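Local coordinates for protein CT_858 (Chlamydia trachomatis, PDB 3DOR), which acts as a secreted chlamydial protease, probably a serine-type endopeptidase, whose mature form is a dimer, at residues F13-L18 with Q38-A43; Q45-Q50 with Q59-D64; D259-V264 with L536-N541; A540-I543 with G547-E550. One frame throughout, in Å; residues are numbered along the deposited sequence.

Contact 1 (F13-L18 with Q38-A43); sequences FLEHLL and QSSVSA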
loop_
_atom_site.group_PDB
_atom_site.type_symbol
_atom_site.label_atom_id
_atom_site.label_comp_id
_atom_site.label_asym_id
_atom_site.label_seq_id
_atom_site.Cartn_x
_atom_site.Cartn_y
_atom_site.Cartn_z
ATOM N N PHE B 13 10.695 8.609 15.097
ATOM C CA PHE B 13 10.466 8.377 13.679
ATOM C C PHE B 13 9.423 9.369 13.161
ATOM O O PHE B 13 9.606 9.984 12.107
ATOM C CB PHE B 13 9.987 6.947 13.423
ATOM C CG PHE B 13 9.768 6.643 11.966
ATOM C CD1 PHE B 13 10.816 6.758 11.054
ATOM C CD2 PHE B 13 8.513 6.258 11.503
ATOM C CE1 PHE B 13 10.622 6.493 9.697
ATOM C CE2 PHE B 13 8.302 5.988 10.147
ATOM C CZ PHE B 13 9.359 6.104 9.241
ATOM N N LEU B 14 8.332 9.532 13.906
ATOM C CA LEU B 14 7.286 10.466 13.501
ATOM C C LEU B 14 7.852 11.870 13.393
ATOM O O LEU B 14 7.600 12.576 12.423
ATOM C CB LEU B 14 6.140 10.468 14.504
ATOM C CG LEU B 14 5.344 9.180 14.660
ATOM C CD1 LEU B 14 4.217 9.447 15.651
ATOM C CD2 LEU B 14 4.789 8.717 13.309
ATOM N N GLU B 15 8.620 12.273 14.398
ATOM C CA GLU B 15 9.229 13.595 14.399
ATOM C C GLU B 15 10.055 13.793 13.134
ATOM O O GLU B 15 10.063 14.877 12.549
ATOM C CB GLU B 15 10.131 13.773 15.626
ATOM C CG GLU B 15 10.825 15.130 15.667
ATOM C CD GLU B 15 11.856 15.244 16.781
ATOM O OE1 GLU B 15 12.548 16.284 16.845
ATOM O OE2 GLU B 15 11.972 14.297 17.590
ATOM N N HIS B 16 10.759 12.750 12.708
ATOM C CA HIS B 16 11.576 12.876 11.510
ATOM C C HIS B 16 10.702 13.019 10.267
ATOM O O HIS B 16 11.062 13.721 9.327
ATOM C CB HIS B 16 12.525 11.678 11.369
ATOM C CG HIS B 16 13.360 11.728 10.132
ATOM N ND1 HIS B 16 13.130 10.906 9.047
ATOM C CD2 HIS B 16 14.365 12.561 9.769
ATOM C CE1 HIS B 16 13.953 11.235 8.069
ATOM N NE2 HIS B 16 14.713 12.236 8.479
ATOM N N LEU B 17 9.549 12.362 10.257
ATOM C CA LEU B 17 8.646 12.473 9.111
ATOM C C LEU B 17 8.159 13.922 9.006
ATOM O O LEU B 17 7.979 14.456 7.910
ATOM C CB LEU B 17 7.441 11.533 9.273
ATOM C CG LEU B 17 7.714 10.026 9.337
ATOM C CD1 LEU B 17 6.397 9.261 9.401
ATOM C CD2 LEU B 17 8.516 9.598 8.124
ATOM N N LEU B 18 7.968 14.560 10.158
ATOM C CA LEU B 18 7.504 15.943 10.200
ATOM C C LEU B 18 8.484 16.955 9.615
ATOM O O LEU B 18 8.098 18.081 9.295
ATOM C CB LEU B 18 7.155 16.332 11.637
ATOM C CG LEU B 18 6.024 15.494 12.233
ATOM C CD1 LEU B 18 5.682 16.008 13.616
ATOM C CD2 LEU B 18 4.805 15.555 11.322
ATOM N N GLN B 38 10.367 21.293 20.324
ATOM C CA GLN B 38 9.742 21.502 21.626
ATOM C C GLN B 38 8.536 20.585 21.890
ATOM O O GLN B 38 8.384 20.054 22.993
ATOM C CB GLN B 38 9.345 22.973 21.764
ATOM C CG GLN B 38 8.706 23.327 23.088
ATOM C CD GLN B 38 7.206 23.478 22.982
ATOM O OE1 GLN B 38 6.707 24.396 22.325
ATOM N NE2 GLN B 38 6.472 22.573 23.624
ATOM N N SER B 39 7.677 20.395 20.889
ATOM C CA SER B 39 6.518 19.515 21.059
ATOM C C SER B 39 7.029 18.090 21.258
ATOM O O SER B 39 6.469 17.313 22.030
ATOM C CB SER B 39 5.612 19.547 19.819
ATOM O OG SER B 39 5.164 20.860 19.526
ATOM N N SER B 40 8.091 17.749 20.540
ATOM C CA SER B 40 8.674 16.420 20.648
ATOM C C SER B 40 9.261 16.227 22.046
ATOM O O SER B 40 8.966 15.240 22.728
ATOM C CB SER B 40 9.765 16.235 19.597
ATOM O OG SER B 40 10.256 14.905 19.621
ATOM N N VAL B 41 10.091 17.175 22.466
ATOM C CA VAL B 41 10.704 17.109 23.784
ATOM C C VAL B 41 9.639 16.954 24.858
ATOM O O VAL B 41 9.820 16.212 25.824
ATOM C CB VAL B 41 11.544 18.375 24.072
ATOM C CG1 VAL B 41 11.828 18.496 25.564
ATOM C CG2 VAL B 41 12.853 18.298 23.305
ATOM N N SER B 42 8.520 17.646 24.680
ATOM C CA SER B 42 7.432 17.569 25.642
ATOM C C SER B 42 6.827 16.170 25.663
ATOM O O SER B 42 6.559 15.613 26.729
ATOM C CB SER B 42 6.349 18.597 25.300
ATOM O OG SER B 42 5.210 18.415 26.124
ATOM N N ALA B 43 6.609 15.601 24.482
ATOM C CA ALA B 43 6.043 14.258 24.387
ATOM C C ALA B 43 6.986 13.254 25.031
ATOM O O ALA B 43 6.553 12.390 25.789
ATOM C CB ALA B 43 5.802 13.883 22.929
#
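E15 and S40 meet through a single polar link between two helices. S40 OG donates to E15 OE2 at 2.7 Å, and the carboxylate receives it from above its plane, 75° out, so that the hydroxyl sits over the flat of the group. Both side chains lean into the gap. E15 spans most of it with an extended chain, its CG pointing opposite the backbone N (chi1 179°), while S40 needs only its short CB-OG arm. The backbones are close here, with the CA atoms of E15 and S40 6.9 Å apart, and these two residues make all the contact between 13-18 and 38-43. In the next shell the amide NE2 of Q44, one helical turn beyond S40, is hydrogen-bonded to the same hydroxyl, giving OG two partners and limiting its rotation. L36 lies against E15 and L18, and F65 of helix 55-67 packs on L18, S39 and S40. On another face of helix 2-20, F13 stacks on F13 of the second subunit. The arrangement is a polar bond at the edge of a packed cluster of three consecutive helices, 2-20, 36-48 and 55-67, laid against strand 507-518.

Contact 2 (Q45-Q50 with Q59-D64); sequences QKLRTQ and QQVLAD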
loop_
_atom_site.group_PDB
_atom_site.type_symbol
_atom_site.label_atom_id
_atom_site.label_comp_id
_atom_site.label_asym_id
_atom_site.label_seq_id
_atom_site.Cartn_x
_atom_site.Cartn_y
_atom_site.Cartn_z
ATOM N N GLN B 45 9.188 13.664 27.372
ATOM C CA GLN B 45 9.124 13.775 28.817
ATOM C C GLN B 45 7.904 13.084 29.396
ATOM O O GLN B 45 7.992 12.433 30.436
ATOM C CB GLN B 45 9.153 15.240 29.242
ATOM C CG GLN B 45 10.563 15.751 29.422
ATOM C CD GLN B 45 11.360 14.864 30.363
ATOM O OE1 GLN B 45 10.954 14.636 31.507
ATOM N NE2 GLN B 45 12.494 14.353 29.886
ATOM N N LYS B 46 6.767 13.215 28.729
ATOM C CA LYS B 46 5.565 12.565 29.219
ATOM C C LYS B 46 5.782 11.054 29.244
ATOM O O LYS B 46 5.316 10.366 30.147
ATOM C CB LYS B 46 4.361 12.922 28.342
ATOM C CG LYS B 46 3.971 14.389 28.435
ATOM C CD LYS B 46 2.606 14.687 27.809
ATOM C CE LYS B 46 2.635 14.607 26.293
ATOM N NZ LYS B 46 1.314 14.972 25.706
ATOM N N LEU B 47 6.506 10.542 28.254
ATOM C CA LEU B 47 6.776 9.111 28.175
ATOM C C LEU B 47 7.842 8.684 29.185
ATOM O O LEU B 47 7.728 7.635 29.819
ATOM C CB LEU B 47 7.237 8.739 26.761
ATOM C CG LEU B 47 6.233 8.843 25.611
ATOM C CD1 LEU B 47 6.971 8.722 24.297
ATOM C CD2 LEU B 47 5.174 7.758 25.736
ATOM N N ARG B 48 8.877 9.504 29.335
ATOM C CA ARG B 48 9.966 9.195 30.256
ATOM C C ARG B 48 9.601 9.321 31.732
ATOM O O ARG B 48 10.078 8.550 32.565
ATOM C CB ARG B 48 11.173 10.087 29.962
ATOM C CG ARG B 48 11.862 9.787 28.650
ATOM C CD ARG B 48 13.243 10.404 28.631
ATOM N NE ARG B 48 14.207 9.540 27.957
ATOM C CZ ARG B 48 14.581 9.674 26.689
ATOM N NH1 ARG B 48 14.076 10.648 25.943
ATOM N NH2 ARG B 48 15.463 8.830 26.167
ATOM N N THR B 49 8.751 10.287 32.058
ATOM C CA THR B 49 8.359 10.505 33.445
ATOM C C THR B 49 7.275 9.546 33.933
ATOM O O THR B 49 6.769 9.677 35.044
ATOM C CB THR B 49 7.901 11.965 33.647
ATOM O OG1 THR B 49 8.945 12.846 33.207
ATOM C CG2 THR B 49 7.615 12.248 35.118
ATOM N N GLN B 50 6.932 8.565 33.106
ATOM C CA GLN B 50 5.917 7.583 33.473
ATOM C C GLN B 50 6.532 6.340 34.104
ATOM O O GLN B 50 7.594 5.879 33.682
ATOM C CB GLN B 50 5.111 7.174 32.243
ATOM C CG GLN B 50 3.844 7.968 32.048
ATOM C CD GLN B 50 2.835 7.735 33.156
ATOM O OE1 GLN B 50 2.527 6.594 33.503
ATOM N NE2 GLN B 50 2.307 8.819 33.712
ATOM N N GLN B 59 0.206 5.358 23.245
ATOM C CA GLN B 59 -0.538 5.613 22.017
ATOM C C GLN B 59 -1.199 6.987 22.134
ATOM O O GLN B 59 -1.198 7.776 21.184
ATOM C CB GLN B 59 -1.588 4.521 21.795
ATOM C CG GLN B 59 -0.990 3.131 21.676
ATOM C CD GLN B 59 -2.015 2.072 21.323
ATOM O OE1 GLN B 59 -3.147 2.106 21.802
ATOM N NE2 GLN B 59 -1.614 1.112 20.496
ATOM N N GLN B 60 -1.755 7.263 23.310
ATOM C CA GLN B 60 -2.397 8.540 23.589
ATOM C C GLN B 60 -1.383 9.660 23.438
ATOM O O GLN B 60 -1.684 10.711 22.875
ATOM C CB GLN B 60 -2.952 8.552 25.015
ATOM C CG GLN B 60 -4.219 7.749 25.198
ATOM C CD GLN B 60 -4.379 7.237 26.610
ATOM O OE1 GLN B 60 -3.921 7.865 27.561
ATOM N NE2 GLN B 60 -5.039 6.091 26.757
ATOM N N VAL B 61 -0.174 9.440 23.939
ATOM C CA VAL B 61 0.860 10.463 23.845
ATOM C C VAL B 61 1.250 10.764 22.405
ATOM O O VAL B 61 1.428 11.926 22.035
ATOM C CB VAL B 61 2.127 10.065 24.626
ATOM C CG1 VAL B 61 3.230 11.088 24.386
ATOM C CG2 VAL B 61 1.809 9.981 26.108
ATOM N N LEU B 62 1.391 9.718 21.596
ATOM C CA LEU B 62 1.762 9.897 20.195
ATOM C C LEU B 62 0.615 10.562 19.441
ATOM O O LEU B 62 0.829 11.443 18.609
ATOM C CB LEU B 62 2.107 8.544 19.557
ATOM C CG LEU B 62 3.327 7.826 20.144
ATOM C CD1 LEU B 62 3.610 6.552 19.367
ATOM C CD2 LEU B 62 4.531 8.739 20.089
ATOM N N ALA B 63 -0.604 10.138 19.745
ATOM C CA ALA B 63 -1.789 10.696 19.112
ATOM C C ALA B 63 -1.945 12.181 19.457
ATOM O O ALA B 63 -2.354 12.978 18.611
ATOM C CB ALA B 63 -3.024 9.917 19.548
ATOM N N ASP B 64 -1.619 12.551 20.695
ATOM C CA ASP B 64 -1.721 13.947 21.119
ATOM C C ASP B 64 -0.649 14.784 20.452
ATOM O O ASP B 64 -0.866 15.949 20.138
ATOM C CB ASP B 64 -1.604 14.065 22.642
ATOM C CG ASP B 64 -2.835 13.535 23.356
ATOM O OD1 ASP B 64 -3.793 13.120 22.666
ATOM O OD2 ASP B 64 -2.851 13.532 24.604
HETATM O O HOH W 1 -0.611 13.137 26.046
#
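The carboxylate of D64 is the flat group that looks across to K46, and it does so through water. K46 NZ stands 4.5 Å from D64 OD2, too far for a salt bridge. Water 1 fills the gap, accepting from K46 NZ at 2.7 Å and donating to D64 OD2 at the same 2.7 Å, so the opposite charges are joined on the exposed side by a solvated link. A second flat group, the peptide carbonyl of Q45, is gripped on opposite faces by T49. The backbone N of T49 binds Q45 O from one face, and OG1 binds it from the other at 3.0 Å, tilted 33° from the carbonyl plane, which fastens the last turn of the helix where T49 leaves it. Beneath the water bridge the contact is apolar. V61 sets CG1 against CG of L47 at 3.9 Å, and L47 CD2 lies over V61 CB at 4.0 Å. K46 bends at its third torsion (-72°), which carries CE past the same methyl, V61 CG1, at 4.0 Å, the two chains running in opposite senses. L47 also rests on A7 and L11 of helix 2-20, and L62 touches L11. The arrangement, with a buried leucine-valine seam under a charged, hydrated outer side, is that of a helical hairpin, helices 36-48 and 55-67 joined by a short loop and packed on a third helix.

Contact 3 (D259-V264 with L536-N541); sequences DGFLPV and LPFTAN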
loop_
_atom_site.group_PDB
_atom_site.type_symbol
_atom_site.label_atom_id
_atom_site.label_comp_id
_atom_site.label_asym_id
_atom_site.label_seq_id
_atom_site.Cartn_x
_atom_site.Cartn_y
_atom_site.Cartn_z
ATOM N N ASP B 259 -27.655 11.245 1.575
ATOM C CA ASP B 259 -28.810 12.132 1.654
ATOM C C ASP B 259 -28.632 13.395 2.478
ATOM O O ASP B 259 -29.330 14.380 2.258
ATOM C CB ASP B 259 -30.031 11.361 2.171
ATOM C CG ASP B 259 -30.634 10.450 1.114
ATOM O OD1 ASP B 259 -31.488 9.604 1.455
ATOM O OD2 ASP B 259 -30.262 10.590 -0.064
ATOM N N GLY B 260 -27.708 13.395 3.426
ATOM C CA GLY B 260 -27.554 14.600 4.220
ATOM C C GLY B 260 -28.741 14.738 5.156
ATOM O O GLY B 260 -29.492 13.773 5.378
ATOM N N PHE B 261 -28.951 15.941 5.675
ATOM C CA PHE B 261 -30.018 16.150 6.644
ATOM C C PHE B 261 -31.027 17.231 6.306
ATOM O O PHE B 261 -31.909 17.522 7.104
ATOM C CB PHE B 261 -29.380 16.457 7.999
ATOM C CG PHE B 261 -28.426 17.623 7.964
ATOM C CD1 PHE B 261 -28.899 18.930 8.015
ATOM C CD2 PHE B 261 -27.059 17.414 7.859
ATOM C CE1 PHE B 261 -28.021 20.012 7.964
ATOM C CE2 PHE B 261 -26.169 18.488 7.805
ATOM C CZ PHE B 261 -26.655 19.792 7.859
ATOM N N LEU B 262 -30.908 17.826 5.130
ATOM C CA LEU B 262 -31.834 18.873 4.729
ATOM C C LEU B 262 -33.115 18.340 4.078
ATOM O O LEU B 262 -33.073 17.468 3.200
ATOM C CB LEU B 262 -31.142 19.832 3.764
ATOM C CG LEU B 262 -29.865 20.483 4.303
ATOM C CD1 LEU B 262 -29.195 21.272 3.201
ATOM C CD2 LEU B 262 -30.214 21.387 5.493
ATOM N N PRO B 263 -34.278 18.839 4.527
ATOM C CA PRO B 263 -35.554 18.397 3.950
ATOM C C PRO B 263 -35.737 19.025 2.563
ATOM O O PRO B 263 -35.032 19.974 2.218
ATOM C CB PRO B 263 -36.590 18.877 4.977
ATOM C CG PRO B 263 -35.912 20.018 5.669
ATOM C CD PRO B 263 -34.487 19.570 5.790
ATOM N N VAL B 264 -36.662 18.501 1.760
ATOM C CA VAL B 264 -36.868 19.047 0.419
ATOM C C VAL B 264 -37.218 20.521 0.501
ATOM O O VAL B 264 -37.906 20.950 1.424
ATOM C CB VAL B 264 -37.978 18.279 -0.357
ATOM C CG1 VAL B 264 -37.614 16.815 -0.449
ATOM C CG2 VAL B 264 -39.316 18.435 0.333
ATOM N N LEU B 536 -24.540 31.767 6.955
ATOM C CA LEU B 536 -25.872 31.317 7.330
ATOM C C LEU B 536 -25.784 30.091 8.224
ATOM O O LEU B 536 -25.876 28.957 7.746
ATOM C CB LEU B 536 -26.658 30.949 6.074
ATOM C CG LEU B 536 -28.140 31.273 5.894
ATOM C CD1 LEU B 536 -28.732 30.202 4.997
ATOM C CD2 LEU B 536 -28.890 31.340 7.214
ATOM N N PRO B 537 -25.587 30.296 9.531
ATOM C CA PRO B 537 -25.500 29.163 10.453
ATOM C C PRO B 537 -26.880 28.592 10.732
ATOM O O PRO B 537 -27.889 29.213 10.412
ATOM C CB PRO B 537 -24.873 29.783 11.703
ATOM C CG PRO B 537 -25.461 31.185 11.698
ATOM C CD PRO B 537 -25.331 31.576 10.226
ATOM N N PHE B 538 -26.931 27.401 11.312
ATOM C CA PHE B 538 -28.209 26.781 11.665
ATOM C C PHE B 538 -28.622 27.336 13.034
ATOM O O PHE B 538 -27.812 27.365 13.960
ATOM C CB PHE B 538 -28.060 25.258 11.746
ATOM C CG PHE B 538 -27.717 24.609 10.427
ATOM C CD1 PHE B 538 -26.618 23.754 10.320
ATOM C CD2 PHE B 538 -28.496 24.854 9.287
ATOM C CE1 PHE B 538 -26.292 23.151 9.096
ATOM C CE2 PHE B 538 -28.179 24.256 8.057
ATOM C CZ PHE B 538 -27.077 23.405 7.959
ATOM N N THR B 539 -29.868 27.798 13.156
ATOM C CA THR B 539 -30.353 28.346 14.419
ATOM C C THR B 539 -30.944 27.230 15.271
ATOM O O THR B 539 -31.073 26.090 14.818
ATOM C CB THR B 539 -31.472 29.399 14.209
ATOM O OG1 THR B 539 -32.586 28.778 13.552
ATOM C CG2 THR B 539 -30.972 30.581 13.377
ATOM N N ALA B 540 -31.303 27.554 16.508
ATOM C CA ALA B 540 -31.905 26.558 17.383
ATOM C C ALA B 540 -33.243 26.137 16.766
ATOM O O ALA B 540 -33.612 24.968 16.811
ATOM C CB ALA B 540 -32.114 27.138 18.793
ATOM N N ASN B 541 -33.964 27.085 16.173
ATOM C CA ASN B 541 -35.238 26.751 15.542
ATOM C C ASN B 541 -35.043 25.804 14.355
ATOM O O ASN B 541 -35.902 24.960 14.073
ATOM C CB ASN B 541 -35.970 28.014 15.083
ATOM C CG ASN B 541 -36.566 28.792 16.243
ATOM O OD1 ASN B 541 -36.928 28.207 17.265
ATOM N ND2 ASN B 541 -36.681 30.112 16.090
#
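Aromatic contact comes first, between F261 and F538, whose side chains approach from opposite directions. F538 CZ arrives at the edge of the F261 ring, near its plane, 3.5 Å from F261 CE1. Seen from the F538 ring the approach is oblique; the planes stand at 79° with centroids 5.5 Å apart. F261 CG lies between its own backbone N and carbonyl carbon (chi1 56°), a placement that sends the ring toward F538. Y548 meets F538 edge-to-face, and Y253 lies nearly parallel to F261, so the pair belongs to a larger aromatic cluster. Apolar packing of an aliphatic chain on the ring is slighter: L262 CD2 reaches F538 CE2 at 4.4 Å, and Y551 of helix 549-564 borders both residues. In the fold, 536-541 carries the chain from edge strand 534-535 of the seven-stranded mixed sheet into helix 540-544, while 259-264 leads toward 268-271, the strand at the other edge; much of this sheet falls in the S41 peptidase region. Polar bonds serve each segment separately. R277 NH1 is hydrogen-bonded to the carbonyls of D259 and L262, holding that loop. T539 is the N-cap of helix 540-544, its backbone N bound by D542 OD2, and the backbone of F538 pairs with S94 of the PDZ-like region.

Contact 4 (A540-I543 with G547-E550); sequences ANDI and GYSE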
loop_
_atom_site.group_PDB
_atom_site.type_symbol
_atom_site.label_atom_id
_atom_site.label_comp_id
_atom_site.label_asym_id
_atom_site.label_seq_id
_atom_site.Cartn_x
_atom_site.Cartn_y
_atom_site.Cartn_z
ATOM N N ALA B 540 -31.303 27.554 16.508
ATOM C CA ALA B 540 -31.905 26.558 17.383
ATOM C C ALA B 540 -33.243 26.137 16.766
ATOM O O ALA B 540 -33.612 24.968 16.811
ATOM C CB ALA B 540 -32.114 27.138 18.793
ATOM N N ASN B 541 -33.964 27.085 16.173
ATOM C CA ASN B 541 -35.238 26.751 15.542
ATOM C C ASN B 541 -35.043 25.804 14.355
ATOM O O ASN B 541 -35.902 24.960 14.073
ATOM C CB ASN B 541 -35.970 28.014 15.083
ATOM C CG ASN B 541 -36.566 28.792 16.243
ATOM O OD1 ASN B 541 -36.928 28.207 17.265
ATOM N ND2 ASN B 541 -36.681 30.112 16.090
ATOM N N ASP B 542 -33.921 25.944 13.658
ATOM C CA ASP B 542 -33.635 25.065 12.528
ATOM C C ASP B 542 -33.427 23.659 13.051
ATOM O O ASP B 542 -33.973 22.692 12.522
ATOM C CB ASP B 542 -32.349 25.478 11.809
ATOM C CG ASP B 542 -32.545 26.642 10.880
ATOM O OD1 ASP B 542 -33.589 26.676 10.184
ATOM O OD2 ASP B 542 -31.642 27.508 10.835
ATOM N N ILE B 543 -32.628 23.579 14.110
ATOM C CA ILE B 543 -32.244 22.325 14.737
ATOM C C ILE B 543 -33.263 21.663 15.657
ATOM O O ILE B 543 -33.480 20.456 15.570
ATOM C CB ILE B 543 -30.928 22.530 15.525
ATOM C CG1 ILE B 543 -29.825 22.972 14.560
ATOM C CG2 ILE B 543 -30.532 21.259 16.246
ATOM C CD1 ILE B 543 -28.553 23.420 15.238
ATOM N N GLY B 547 -36.281 20.772 11.163
ATOM C CA GLY B 547 -36.977 21.315 10.012
ATOM C C GLY B 547 -36.141 22.257 9.161
ATOM O O GLY B 547 -36.363 22.357 7.956
ATOM N N TYR B 548 -35.185 22.945 9.781
ATOM C CA TYR B 548 -34.319 23.893 9.079
ATOM C C TYR B 548 -35.125 24.827 8.184
ATOM O O TYR B 548 -34.663 25.220 7.103
ATOM C CB TYR B 548 -33.284 23.151 8.223
ATOM C CG TYR B 548 -32.458 22.152 8.993
ATOM C CD1 TYR B 548 -32.914 20.850 9.182
ATOM C CD2 TYR B 548 -31.255 22.527 9.595
ATOM C CE1 TYR B 548 -32.206 19.943 9.956
ATOM C CE2 TYR B 548 -30.528 21.626 10.382
ATOM C CZ TYR B 548 -31.017 20.338 10.559
ATOM O OH TYR B 548 -30.344 19.456 11.370
ATOM N N SER B 549 -36.322 25.195 8.627
ATOM C CA SER B 549 -37.163 26.053 7.811
ATOM C C SER B 549 -36.605 27.456 7.694
ATOM O O SER B 549 -36.755 28.092 6.657
ATOM C CB SER B 549 -38.612 26.072 8.346
ATOM O OG SER B 549 -38.692 26.649 9.635
ATOM N N GLU B 550 -35.946 27.949 8.739
ATOM C CA GLU B 550 -35.369 29.285 8.668
ATOM C C GLU B 550 -34.198 29.276 7.688
ATOM O O GLU B 550 -34.089 30.144 6.822
ATOM C CB GLU B 550 -34.908 29.759 10.049
ATOM C CG GLU B 550 -36.024 29.805 11.076
ATOM C CD GLU B 550 -35.660 30.602 12.320
ATOM O OE1 GLU B 550 -34.453 30.770 12.601
ATOM O OE2 GLU B 550 -36.595 31.049 13.024
HETATM O O HOH W 2 -37.234 22.292 13.235
HETATM O O HOH W 3 -37.239 24.976 11.583
#
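D542 and Y548 form the tight part of this contact. Y548 N donates to D542 O at 3.0 Å with an angle of 156°, in the carbonyl plane and on a lone pair, and the same oxygen lies over the centre of the Y548 ring, 3.8 Å above it. The left-handed helical backbone of Y548 (phi 47°), with CG set beside the backbone N, is consistent with the ring lying over the carbonyl. D542 CB touches Y548 CD2 at 3.8 Å, and its carboxylate faces the start of helix 549-564, where OD1 accepts from Y551 N and lies 3.0 Å from E550 N. OD2 is taken by T539 N, so the carboxylate joins the beginnings of two helices. The solvent side is looser. N541 ND2 binds E550 OE2 at 3.2 Å from above the carboxylate plane, amide and carboxylate being turned 84° apart, while R544 and T539 hold the other oxygens, N541 OD1 and E550 OE1. Two waters complete this side: both donate to N541 O, one accepting from G547 N at 2.7 Å and the other from S549 N at 3.1 Å. On the buried flank Y548 OH binds Y253; helix 540-544, through A540 and I543 on Y99 of strand 98-103, and the same hydroxyl, through Q91, meet the antiparallel sheet of the PDZ-like region.

Along the chain the contacts fall into two pairs. Contacts 1 and 2 follow one another, their centres 11 Å apart, share helix 36-48 and together hold helices 2-20, 36-48 and 55-67 in one N-terminal bundle, with F13 of contact 1 reaching the second subunit. Contacts 3 and 4 have centres only 6 Å apart, share A540 and N541 on helix 540-544, and join a loop before strand 268-271 to the C-terminal helices. The pairs lie far apart: the centres of contacts 1 and 3 are about 41 Å apart, on opposite sides of the chain's centre. One pair thus lies in the helical part that touches the second subunit, the other where the C-terminal helices meet the PDZ-like region.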